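Non-structural protein 3 (Porcine deltacoronavirus, PDB 6LN0) is a multidomain coronavirus replicase protein with a macro domain and a zinc-bearing papain-like protease that probably cleaves the viral polyprotein. Local coordinates at residues V266-R277 with V316-A326. Residues are numbered along the deposited sequence; the frame is centred on the assembly and turned at random.
Sequences VNLFQNTAYQFR and VISLLVSNSDA
L320 sits at the centre of an apolar seam between helical segments 266-270 and 316-322, whose axes approach to 9.2 Å and cross at -42°. Its CD1 packs on CB of F269 at 3.7 Å, while CD2 reaches CZ of F276. The I317 and L268 side chains cross at about a right angle, with I317 CG1 3.5 Å from L268 CD2. The F269 and F276 rings are nearly parallel, each CZ over the other's face toward the rim, and the F276 edge faces the backbone oxygens of L320 and N323.

Past both helix ends, polar bonds take over. The backbone of F276 pairs with that of S324 in a single bridge: R277 N donates to N323 O, and D325 N to Q275 O. The D325 carboxylate takes Q275 N on OD1 at 3.0 Å, from above its plane. R277, extended from CG to NE, runs alongside N323 and grips OD1 side-on through NE (2.7 Å) and NH2 (3.0 Å), both bonds lying in the guanidinium plane. The N323 amide is held from its other end, since ND2 donates to L319 O at 3.0 Å, which should fix its rotation.

Aromatic packing closes the far end, where A326 CB lies over one face of the Y274 ring in a CH-pi contact, 3.4 Å from the centroid, and V321 CG2 touches Y274 CE2. Helix 278-287 and W298 cover other parts of this core. Such packing is consistent with the helical thumb subdomain of coronavirus papain-like proteases, here joined by A326 to strand 327-332, which leads toward the zinc-binding cysteines.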
loop_
_atom_site.group_PDB
_atom_site.type_symbol
_atom_site.label_atom_id
_atom_site.label_comp_id
_atom_site.label_asym_id
_atom_site.label_seq_id
_atom_site.Cartn_x
_atom_site.Cartn_y
_atom_site.Cartn_z
ATOM N N VAL A 266 24.624 -20.134 0.037
ATOM C CA VAL A 266 23.881 -21.292 0.537
ATOM C C VAL A 266 24.719 -22.562 0.536
ATOM O O VAL A 266 24.497 -23.459 1.363
ATOM C CB VAL A 266 22.596 -21.483 -0.289
ATOM C CG1 VAL A 266 21.741 -22.596 0.313
ATOM C CG2 VAL A 266 21.825 -20.166 -0.340
ATOM N N ASN A 267 25.661 -22.692 -0.399
ATOM C CA ASN A 267 26.431 -23.927 -0.431
ATOM C C ASN A 267 27.506 -23.954 0.651
ATOM O O ASN A 267 27.709 -24.991 1.286
ATOM C CB ASN A 267 27.024 -24.142 -1.817
ATOM C CG ASN A 267 25.960 -24.535 -2.823
ATOM O OD1 ASN A 267 24.859 -24.981 -2.436
ATOM N ND2 ASN A 267 26.254 -24.349 -4.107
ATOM N N LEU A 268 28.197 -22.836 0.883
ATOM C CA LEU A 268 29.022 -22.716 2.084
ATOM C C LEU A 268 28.210 -23.032 3.334
ATOM O O LEU A 268 28.634 -23.821 4.185
ATOM C CB LEU A 268 29.612 -21.311 2.178
ATOM C CG LEU A 268 30.540 -21.029 3.345
ATOM C CD1 LEU A 268 31.769 -21.919 3.289
ATOM C CD2 LEU A 268 30.944 -19.563 3.305
ATOM N N PHE A 269 27.020 -22.431 3.451
ATOM C CA PHE A 269 26.232 -22.610 4.665
ATOM C C PHE A 269 25.909 -24.080 4.883
ATOM O O PHE A 269 26.009 -24.586 6.006
ATOM C CB PHE A 269 24.937 -21.775 4.623
ATOM C CG PHE A 269 24.118 -21.916 5.870
ATOM C CD1 PHE A 269 23.178 -22.927 5.990
ATOM C CD2 PHE A 269 24.360 -21.104 6.960
ATOM C CE1 PHE A 269 22.478 -23.101 7.163
ATOM C CE2 PHE A 269 23.661 -21.275 8.142
ATOM C CZ PHE A 269 22.708 -22.260 8.236
ATOM N N GLN A 270 25.534 -24.783 3.815
ATOM C CA GLN A 270 25.229 -26.202 3.929
ATOM C C GLN A 270 26.407 -27.010 4.463
ATOM O O GLN A 270 26.187 -28.075 5.050
ATOM C CB GLN A 270 24.779 -26.746 2.569
ATOM C CG GLN A 270 23.381 -26.280 2.156
ATOM C CD GLN A 270 22.916 -26.899 0.856
ATOM O OE1 GLN A 270 22.326 -27.982 0.851
ATOM N NE2 GLN A 270 23.190 -26.221 -0.262
ATOM N N ASN A 271 27.643 -26.528 4.292
ATOM C CA ASN A 271 28.811 -27.222 4.816
ATOM C C ASN A 271 29.245 -26.714 6.179
ATOM O O ASN A 271 30.387 -26.958 6.577
ATOM C CB ASN A 271 29.981 -27.135 3.830
ATOM C CG ASN A 271 29.866 -28.166 2.721
ATOM O OD1 ASN A 271 29.577 -27.823 1.571
ATOM N ND2 ASN A 271 30.034 -29.438 3.071
ATOM N N THR A 272 28.381 -26.003 6.890
ATOM C CA THR A 272 28.610 -25.710 8.295
ATOM C C THR A 272 27.635 -26.520 9.142
ATOM O O THR A 272 26.844 -27.319 8.641
ATOM C CB THR A 272 28.443 -24.228 8.604
ATOM O OG1 THR A 272 27.051 -23.971 8.764
ATOM C CG2 THR A 272 28.981 -23.386 7.483
ATOM N N ALA A 273 27.693 -26.302 10.449
ATOM C CA ALA A 273 26.887 -27.071 11.378
ATOM C C ALA A 273 25.780 -26.237 11.999
ATOM O O ALA A 273 25.160 -26.677 12.970
ATOM C CB ALA A 273 27.775 -27.670 12.466
ATOM N N TYR A 274 25.513 -25.052 11.457
ATOM C CA TYR A 274 24.597 -24.103 12.070
ATOM C C TYR A 274 23.151 -24.518 11.826
ATOM O O TYR A 274 22.844 -25.235 10.874
ATOM C CB TYR A 274 24.832 -22.700 11.510
ATOM C CG TYR A 274 26.224 -22.142 11.727
ATOM C CD1 TYR A 274 26.878 -22.293 12.945
ATOM C CD2 TYR A 274 26.877 -21.460 10.711
ATOM C CE1 TYR A 274 28.145 -21.778 13.135
ATOM C CE2 TYR A 274 28.135 -20.945 10.882
ATOM C CZ TYR A 274 28.775 -21.098 12.101
ATOM O OH TYR A 274 30.045 -20.573 12.287
ATOM N N GLN A 275 22.255 -24.052 12.701
ATOM C CA GLN A 275 20.822 -24.290 12.559
ATOM C C GLN A 275 20.064 -22.964 12.581
ATOM O O GLN A 275 20.152 -22.213 13.555
ATOM C CB GLN A 275 20.287 -25.218 13.657
ATOM C CG GLN A 275 18.749 -25.204 13.690
ATOM C CD GLN A 275 18.136 -26.311 14.525
ATOM O OE1 GLN A 275 18.725 -26.776 15.504
ATOM N NE2 GLN A 275 16.931 -26.732 14.146
ATOM N N PHE A 276 19.309 -22.695 11.522
ATOM C CA PHE A 276 18.528 -21.467 11.416
ATOM C C PHE A 276 17.504 -21.341 12.547
ATOM O O PHE A 276 16.934 -22.326 13.012
ATOM C CB PHE A 276 17.777 -21.449 10.088
ATOM C CG PHE A 276 18.638 -21.176 8.900
ATOM C CD1 PHE A 276 19.360 -19.995 8.804
ATOM C CD2 PHE A 276 18.680 -22.085 7.839
ATOM C CE1 PHE A 276 20.134 -19.735 7.686
ATOM C CE2 PHE A 276 19.448 -21.837 6.717
ATOM C CZ PHE A 276 20.183 -20.661 6.636
ATOM N N ARG A 277 17.229 -20.104 12.950
ATOM C CA ARG A 277 16.115 -19.841 13.847
ATOM C C ARG A 277 14.787 -20.296 13.212
ATOM O O ARG A 277 14.694 -20.463 11.995
ATOM C CB ARG A 277 16.076 -18.354 14.200
ATOM C CG ARG A 277 15.563 -17.480 13.094
ATOM C CD ARG A 277 15.840 -16.051 13.429
ATOM N NE ARG A 277 15.695 -15.159 12.295
ATOM C CZ ARG A 277 14.547 -14.605 11.923
ATOM N NH1 ARG A 277 13.432 -14.864 12.593
ATOM N NH2 ARG A 277 14.517 -13.784 10.884
ATOM N N VAL A 316 25.580 -12.762 1.565
ATOM C CA VAL A 316 24.695 -13.909 1.723
ATOM C C VAL A 316 25.115 -14.746 2.924
ATOM O O VAL A 316 24.312 -15.004 3.828
ATOM C CB VAL A 316 24.660 -14.744 0.433
ATOM C CG1 VAL A 316 23.824 -16.001 0.639
ATOM C CG2 VAL A 316 24.154 -13.891 -0.722
ATOM N N ILE A 317 26.380 -15.187 2.959
ATOM C CA ILE A 317 26.781 -16.077 4.042
ATOM C C ILE A 317 26.657 -15.371 5.388
ATOM O O ILE A 317 26.332 -16.002 6.401
ATOM C CB ILE A 317 28.204 -16.649 3.819
ATOM C CG1 ILE A 317 28.490 -17.676 4.898
ATOM C CG2 ILE A 317 29.292 -15.578 3.882
ATOM C CD1 ILE A 317 27.484 -18.805 4.907
ATOM N N SER A 318 26.881 -14.061 5.420
ATOM C CA SER A 318 26.747 -13.340 6.676
ATOM C C SER A 318 25.284 -13.222 7.087
ATOM O O SER A 318 24.961 -13.294 8.279
ATOM C CB SER A 318 27.392 -11.965 6.561
ATOM O OG SER A 318 26.791 -11.069 7.486
ATOM N N LEU A 319 24.383 -13.054 6.114
ATOM C CA LEU A 319 22.955 -13.065 6.409
ATOM C C LEU A 319 22.522 -14.406 6.987
ATOM O O LEU A 319 21.845 -14.461 8.017
ATOM C CB LEU A 319 22.154 -12.754 5.146
ATOM C CG LEU A 319 20.670 -13.055 5.318
ATOM C CD1 LEU A 319 20.025 -11.911 6.047
ATOM C CD2 LEU A 319 20.025 -13.280 3.969
ATOM N N LEU A 320 22.923 -15.504 6.348
ATOM C CA LEU A 320 22.505 -16.822 6.809
ATOM C C LEU A 320 23.023 -17.108 8.207
ATOM O O LEU A 320 22.269 -17.556 9.081
ATOM C CB LEU A 320 22.988 -17.893 5.836
ATOM C CG LEU A 320 22.474 -17.715 4.405
ATOM C CD1 LEU A 320 22.970 -18.878 3.537
ATOM C CD2 LEU A 320 20.929 -17.565 4.364
ATOM N N VAL A 321 24.317 -16.841 8.441
ATOM C CA VAL A 321 24.949 -17.200 9.714
ATOM C C VAL A 321 24.337 -16.405 10.866
ATOM O O VAL A 321 24.065 -16.948 11.943
ATOM C CB VAL A 321 26.478 -17.002 9.629
ATOM C CG1 VAL A 321 27.081 -16.941 11.016
ATOM C CG2 VAL A 321 27.112 -18.114 8.822
ATOM N N SER A 322 24.095 -15.118 10.659
ATOM C CA SER A 322 23.501 -14.324 11.725
ATOM C C SER A 322 22.045 -14.697 12.018
ATOM O O SER A 322 21.538 -14.325 13.080
ATOM C CB SER A 322 23.585 -12.845 11.390
ATOM O OG SER A 322 22.689 -12.582 10.358
ATOM N N ASN A 323 21.354 -15.411 11.122
ATOM C CA ASN A 323 20.013 -15.911 11.408
ATOM C C ASN A 323 20.032 -17.333 11.930
ATOM O O ASN A 323 18.992 -18.017 11.899
ATOM C CB ASN A 323 19.121 -15.835 10.177
ATOM C CG ASN A 323 18.560 -14.475 9.978
ATOM O OD1 ASN A 323 17.487 -14.149 10.478
ATOM N ND2 ASN A 323 19.272 -13.662 9.234
ATOM N N SER A 324 21.180 -17.783 12.420
ATOM C CA SER A 324 21.362 -19.120 12.945
ATOM C C SER A 324 21.839 -19.049 14.394
ATOM O O SER A 324 21.971 -17.980 14.979
ATOM C CB SER A 324 22.357 -19.890 12.078
ATOM O OG SER A 324 23.653 -19.314 12.213
ATOM N N ASP A 325 22.097 -20.211 14.974
ATOM C CA ASP A 325 22.689 -20.306 16.303
ATOM C C ASP A 325 24.224 -20.140 16.314
ATOM O O ASP A 325 24.840 -20.516 17.303
ATOM C CB ASP A 325 22.321 -21.648 16.946
ATOM C CG ASP A 325 22.904 -22.854 16.195
ATOM O OD1 ASP A 325 23.439 -22.696 15.075
ATOM O OD2 ASP A 325 22.816 -23.983 16.731
ATOM N N ALA A 326 24.854 -19.588 15.276
ATOM C CA ALA A 326 26.316 -19.518 15.234
ATOM C C ALA A 326 26.854 -18.673 16.373
ATOM O O ALA A 326 26.519 -17.490 16.497
ATOM C CB ALA A 326 26.796 -18.929 13.904
#